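Local coordinates for protein xyloglucan-specific endo-beta-1,4-glucanase BoGH9A (PDB 6DHT) that cleaves the beta-1,4-glucan backbone of xyloglucan internally, releasing xyloglucan oligosaccharides at the bacterial cell surface, at residues Y463-L475 and L557-V569. Sequence-based numbering, arbitrary orientation.
Sequences YLTNAYRNMDYIL and LVALASSLDALAV
The hydroxyl of Y468 donates a hydrogen bond to the backbone carbonyl of L564, with OH to O at 2.7 Å. It arrives at a C=O...donor angle of 133° and is slightly tilted from the carbonyl plane. L564 CD2 lies over the middle of the Y468 ring, 3.7 Å from the centroid and almost on the ring normal, a CH-pi contact. Near the hydroxyl end, Y468 CE1 touches L564 CB at 3.6 Å. A568 CB comes up beside the phenol oxygen.

L564 is a knob in a hole formed by L464, A467, Y468 and M471. Its second branch, CD1, presses against M471 CB at 3.6 Å, while CD2 also meets L464 CD1 and A467 CB. M471 returns the packing as a knob among L557, L560, A561 and L564. Its CG stands anti to the backbone N (chi1 -178°), and bends at chi2 and chi3 bring CE to A561 CB at 3.9 Å and to L560 CG. At one end I474 CD1 meets L557 CD1 at 4.0 Å; at the other, L464 CD1 reaches L567 CD1.

The contact joins two helices of the (alpha/alpha)6 barrel of the GH9 domain, 461-474 and 551-567, away from the active and metal sites. The axes of segments 463-474 and 557-567 cross at -126° and come within 10.8 Å. Helix 439-458 also touches L464 and I474, and helix 105-117 packs on L557. The contact is mainly apolar. Its one cross-helix hydrogen bond, to the L564 backbone, and the CH-pi contact with the same residue together fix the hydroxyl direction and the ring position.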
loop_
_atom_site.group_PDB
_atom_site.type_symbol
_atom_site.label_atom_id
_atom_site.label_comp_id
_atom_site.label_asym_id
_atom_site.label_seq_id
_atom_site.Cartn_x
_atom_site.Cartn_y
_atom_site.Cartn_z
ATOM N N TYR A 463 -15.306 -0.768 14.466
ATOM C CA TYR A 463 -14.073 -0.376 13.803
ATOM C C TYR A 463 -13.945 -1.079 12.439
ATOM O O TYR A 463 -13.538 -0.461 11.449
ATOM C CB TYR A 463 -12.908 -0.769 14.691
ATOM C CG TYR A 463 -12.811 -0.030 16.014
ATOM C CD1 TYR A 463 -12.860 1.348 16.092
ATOM C CD2 TYR A 463 -12.631 -0.737 17.191
ATOM C CE1 TYR A 463 -12.741 2.003 17.293
ATOM C CE2 TYR A 463 -12.494 -0.094 18.389
ATOM C CZ TYR A 463 -12.550 1.262 18.446
ATOM O OH TYR A 463 -12.426 1.906 19.656
ATOM N N LEU A 464 -14.278 -2.358 12.396
ATOM C CA LEU A 464 -14.220 -3.127 11.158
ATOM C C LEU A 464 -15.256 -2.627 10.147
ATOM O O LEU A 464 -14.974 -2.516 8.956
ATOM C CB LEU A 464 -14.388 -4.609 11.453
ATOM C CG LEU A 464 -14.244 -5.543 10.263
ATOM C CD1 LEU A 464 -12.861 -5.393 9.677
ATOM C CD2 LEU A 464 -14.501 -6.963 10.680
ATOM N N THR A 465 -16.447 -2.294 10.637
ATOM C CA THR A 465 -17.494 -1.774 9.782
ATOM C C THR A 465 -16.988 -0.539 9.075
ATOM O O THR A 465 -17.237 -0.345 7.864
ATOM C CB THR A 465 -18.730 -1.446 10.624
ATOM O OG1 THR A 465 -19.279 -2.662 11.113
ATOM C CG2 THR A 465 -19.798 -0.770 9.789
ATOM N N ASN A 466 -16.286 0.326 9.800
ATOM C CA ASN A 466 -15.754 1.537 9.220
ATOM C C ASN A 466 -14.599 1.308 8.226
ATOM O O ASN A 466 -14.423 2.065 7.275
ATOM C CB ASN A 466 -15.413 2.550 10.322
ATOM C CG ASN A 466 -16.643 3.307 10.786
ATOM O OD1 ASN A 466 -17.044 4.259 10.127
ATOM N ND2 ASN A 466 -17.225 2.897 11.899
ATOM N N ALA A 467 -13.829 0.238 8.435
ATOM C CA ALA A 467 -12.781 -0.123 7.499
ATOM C C ALA A 467 -13.393 -0.533 6.163
ATOM O O ALA A 467 -12.915 -0.122 5.107
ATOM C CB ALA A 467 -11.916 -1.221 8.061
ATOM N N TYR A 468 -14.466 -1.311 6.195
ATOM C CA TYR A 468 -15.168 -1.673 4.950
ATOM C C TYR A 468 -15.755 -0.443 4.258
ATOM O O TYR A 468 -15.763 -0.374 3.042
ATOM C CB TYR A 468 -16.265 -2.726 5.173
ATOM C CG TYR A 468 -15.779 -4.138 5.423
ATOM C CD1 TYR A 468 -15.394 -4.971 4.365
ATOM C CD2 TYR A 468 -15.811 -4.684 6.691
ATOM C CE1 TYR A 468 -14.986 -6.289 4.590
ATOM C CE2 TYR A 468 -15.380 -5.994 6.919
ATOM C CZ TYR A 468 -14.998 -6.792 5.867
ATOM O OH TYR A 468 -14.592 -8.090 6.133
ATOM N N ARG A 469 -16.211 0.535 5.035
ATOM C CA ARG A 469 -16.755 1.760 4.428
ATOM C C ARG A 469 -15.699 2.484 3.597
ATOM O O ARG A 469 -15.978 2.980 2.499
ATOM C CB ARG A 469 -17.329 2.706 5.484
ATOM C CG ARG A 469 -18.576 2.186 6.156
ATOM C CD ARG A 469 -19.025 3.062 7.322
ATOM N NE ARG A 469 -20.231 2.549 7.962
ATOM C CZ ARG A 469 -20.640 2.909 9.178
ATOM N NH1 ARG A 469 -19.949 3.786 9.895
ATOM N NH2 ARG A 469 -21.745 2.398 9.679
ATOM N N ASN A 470 -14.476 2.570 4.112
ATOM C CA ASN A 470 -13.404 3.224 3.381
ATOM C C ASN A 470 -13.032 2.443 2.129
ATOM O O ASN A 470 -12.705 3.043 1.095
ATOM C CB ASN A 470 -12.153 3.414 4.259
ATOM C CG ASN A 470 -12.196 4.680 5.071
ATOM O OD1 ASN A 470 -13.233 5.316 5.186
ATOM N ND2 ASN A 470 -11.070 5.033 5.686
ATOM N N MET A 471 -13.066 1.115 2.209
ATOM C CA MET A 471 -12.886 0.314 0.999
ATOM C C MET A 471 -13.990 0.587 -0.048
ATOM O O MET A 471 -13.690 0.721 -1.238
ATOM C CB MET A 471 -12.753 -1.193 1.316
ATOM C CG MET A 471 -12.509 -2.042 0.085
ATOM S SD MET A 471 -10.967 -1.603 -0.812
ATOM C CE MET A 471 -9.868 -2.460 0.254
ATOM N N ASP A 472 -15.243 0.668 0.386
ATOM C CA ASP A 472 -16.329 0.978 -0.533
ATOM C C ASP A 472 -16.049 2.295 -1.259
ATOM O O ASP A 472 -16.370 2.435 -2.452
ATOM C CB ASP A 472 -17.637 1.111 0.230
ATOM C CG ASP A 472 -18.290 -0.226 0.564
ATOM O OD1 ASP A 472 -17.698 -1.316 0.434
ATOM O OD2 ASP A 472 -19.473 -0.195 0.973
ATOM N N TYR A 473 -15.500 3.268 -0.541
ATOM C CA TYR A 473 -15.184 4.567 -1.130
ATOM C C TYR A 473 -14.240 4.412 -2.316
ATOM O O TYR A 473 -14.507 4.954 -3.404
ATOM C CB TYR A 473 -14.582 5.551 -0.097
ATOM C CG TYR A 473 -14.400 6.949 -0.633
ATOM C CD1 TYR A 473 -13.323 7.270 -1.429
ATOM C CD2 TYR A 473 -15.331 7.931 -0.368
ATOM C CE1 TYR A 473 -13.157 8.534 -1.958
ATOM C CE2 TYR A 473 -15.169 9.199 -0.881
ATOM C CZ TYR A 473 -14.082 9.494 -1.661
ATOM O OH TYR A 473 -13.940 10.767 -2.201
ATOM N N ILE A 474 -13.113 3.730 -2.172
ATOM C CA ILE A 474 -12.224 3.657 -3.318
ATOM C C ILE A 474 -12.754 2.783 -4.434
ATOM O O ILE A 474 -12.281 2.932 -5.568
ATOM C CB ILE A 474 -10.793 3.239 -2.995
ATOM C CG1 ILE A 474 -10.763 1.790 -2.600
ATOM C CG2 ILE A 474 -10.122 4.184 -1.939
ATOM C CD1 ILE A 474 -9.413 1.190 -2.832
ATOM N N LEU A 475 -13.694 1.884 -4.138
ATOM C CA LEU A 475 -14.247 0.988 -5.146
ATOM C C LEU A 475 -15.478 1.549 -5.880
ATOM O O LEU A 475 -16.106 0.837 -6.659
ATOM C CB LEU A 475 -14.509 -0.398 -4.542
ATOM C CG LEU A 475 -13.264 -1.096 -3.998
ATOM C CD1 LEU A 475 -13.709 -2.375 -3.326
ATOM C CD2 LEU A 475 -12.244 -1.350 -5.088
ATOM N N LEU A 557 -3.162 -0.949 -0.433
ATOM C CA LEU A 557 -4.277 -1.724 -0.993
ATOM C C LEU A 557 -4.177 -3.201 -0.667
ATOM O O LEU A 557 -5.165 -3.814 -0.279
ATOM C CB LEU A 557 -4.311 -1.524 -2.506
ATOM C CG LEU A 557 -5.407 -2.253 -3.269
ATOM C CD1 LEU A 557 -6.799 -1.796 -2.803
ATOM C CD2 LEU A 557 -5.238 -2.069 -4.765
ATOM N N VAL A 558 -3.000 -3.796 -0.813
ATOM C CA VAL A 558 -2.830 -5.203 -0.418
ATOM C C VAL A 558 -3.161 -5.382 1.059
ATOM O O VAL A 558 -3.859 -6.329 1.445
ATOM C CB VAL A 558 -1.373 -5.649 -0.652
ATOM C CG1 VAL A 558 -1.066 -6.963 0.072
ATOM C CG2 VAL A 558 -1.054 -5.804 -2.129
ATOM N N ALA A 559 -2.677 -4.456 1.884
ATOM C CA ALA A 559 -2.931 -4.529 3.332
ATOM C C ALA A 559 -4.420 -4.526 3.651
ATOM O O ALA A 559 -4.891 -5.409 4.389
ATOM C CB ALA A 559 -2.238 -3.398 4.072
ATOM N N LEU A 560 -5.161 -3.574 3.108
ATOM C CA LEU A 560 -6.580 -3.450 3.486
ATOM C C LEU A 560 -7.424 -4.506 2.783
ATOM O O LEU A 560 -8.260 -5.148 3.409
ATOM C CB LEU A 560 -7.152 -2.040 3.229
ATOM C CG LEU A 560 -8.520 -1.861 3.894
ATOM C CD1 LEU A 560 -8.519 -2.135 5.421
ATOM C CD2 LEU A 560 -9.034 -0.474 3.589
ATOM N N ALA A 561 -7.233 -4.701 1.486
ATOM C CA ALA A 561 -8.071 -5.668 0.777
ATOM C C ALA A 561 -7.894 -7.092 1.319
ATOM O O ALA A 561 -8.866 -7.841 1.434
ATOM C CB ALA A 561 -7.782 -5.644 -0.683
ATOM N N SER A 562 -6.646 -7.480 1.607
ATOM C CA SER A 562 -6.380 -8.834 2.076
ATOM C C SER A 562 -6.980 -9.033 3.435
ATOM O O SER A 562 -7.603 -10.067 3.682
ATOM C CB SER A 562 -4.902 -9.101 2.172
ATOM O OG SER A 562 -4.260 -8.898 0.910
ATOM N N SER A 563 -6.779 -8.084 4.343
ATOM C CA SER A 563 -7.320 -8.232 5.692
ATOM C C SER A 563 -8.849 -8.201 5.723
ATOM O O SER A 563 -9.460 -8.988 6.443
ATOM C CB SER A 563 -6.720 -7.203 6.652
ATOM O OG SER A 563 -7.048 -5.877 6.316
ATOM N N LEU A 564 -9.480 -7.337 4.932
ATOM C CA LEU A 564 -10.942 -7.305 4.882
ATOM C C LEU A 564 -11.499 -8.592 4.295
ATOM O O LEU A 564 -12.549 -9.093 4.753
ATOM C CB LEU A 564 -11.441 -6.097 4.085
ATOM C CG LEU A 564 -11.227 -4.725 4.707
ATOM C CD1 LEU A 564 -11.788 -3.647 3.824
ATOM C CD2 LEU A 564 -11.783 -4.611 6.137
ATOM N N ASP A 565 -10.857 -9.139 3.276
ATOM C CA ASP A 565 -11.277 -10.431 2.727
ATOM C C ASP A 565 -11.062 -11.572 3.739
ATOM O O ASP A 565 -11.968 -12.385 3.980
ATOM C CB ASP A 565 -10.562 -10.728 1.415
ATOM C CG ASP A 565 -11.154 -11.888 0.679
ATOM O OD1 ASP A 565 -12.412 -11.932 0.504
ATOM O OD2 ASP A 565 -10.397 -12.745 0.212
ATOM N N ALA A 566 -9.895 -11.632 4.364
ATOM C CA ALA A 566 -9.618 -12.673 5.358
ATOM C C ALA A 566 -10.622 -12.624 6.491
ATOM O O ALA A 566 -11.061 -13.686 6.962
ATOM C CB ALA A 566 -8.253 -12.520 5.890
ATOM N N LEU A 567 -10.969 -11.430 6.956
ATOM C CA LEU A 567 -11.865 -11.285 8.115
ATOM C C LEU A 567 -13.339 -11.556 7.812
ATOM O O LEU A 567 -14.142 -11.753 8.731
ATOM C CB LEU A 567 -11.691 -9.909 8.767
ATOM C CG LEU A 567 -10.369 -9.736 9.541
ATOM C CD1 LEU A 567 -10.174 -8.295 9.875
ATOM C CD2 LEU A 567 -10.355 -10.584 10.838
ATOM N N ALA A 568 -13.701 -11.597 6.538
ATOM C CA ALA A 568 -15.109 -11.739 6.163
ATOM C C ALA A 568 -15.689 -13.092 6.540
ATOM O O ALA A 568 -16.904 -13.235 6.692
ATOM C CB ALA A 568 -15.282 -11.489 4.672
ATOM N N VAL A 569 -14.819 -14.079 6.687
ATOM C CA VAL A 569 -15.259 -15.424 7.033
ATOM C C VAL A 569 -15.330 -15.565 8.544
ATOM O O VAL A 569 -14.311 -15.437 9.221
ATOM C CB VAL A 569 -14.299 -16.474 6.492
ATOM C CG1 VAL A 569 -14.989 -17.819 6.444
ATOM C CG2 VAL A 569 -13.816 -16.091 5.110
#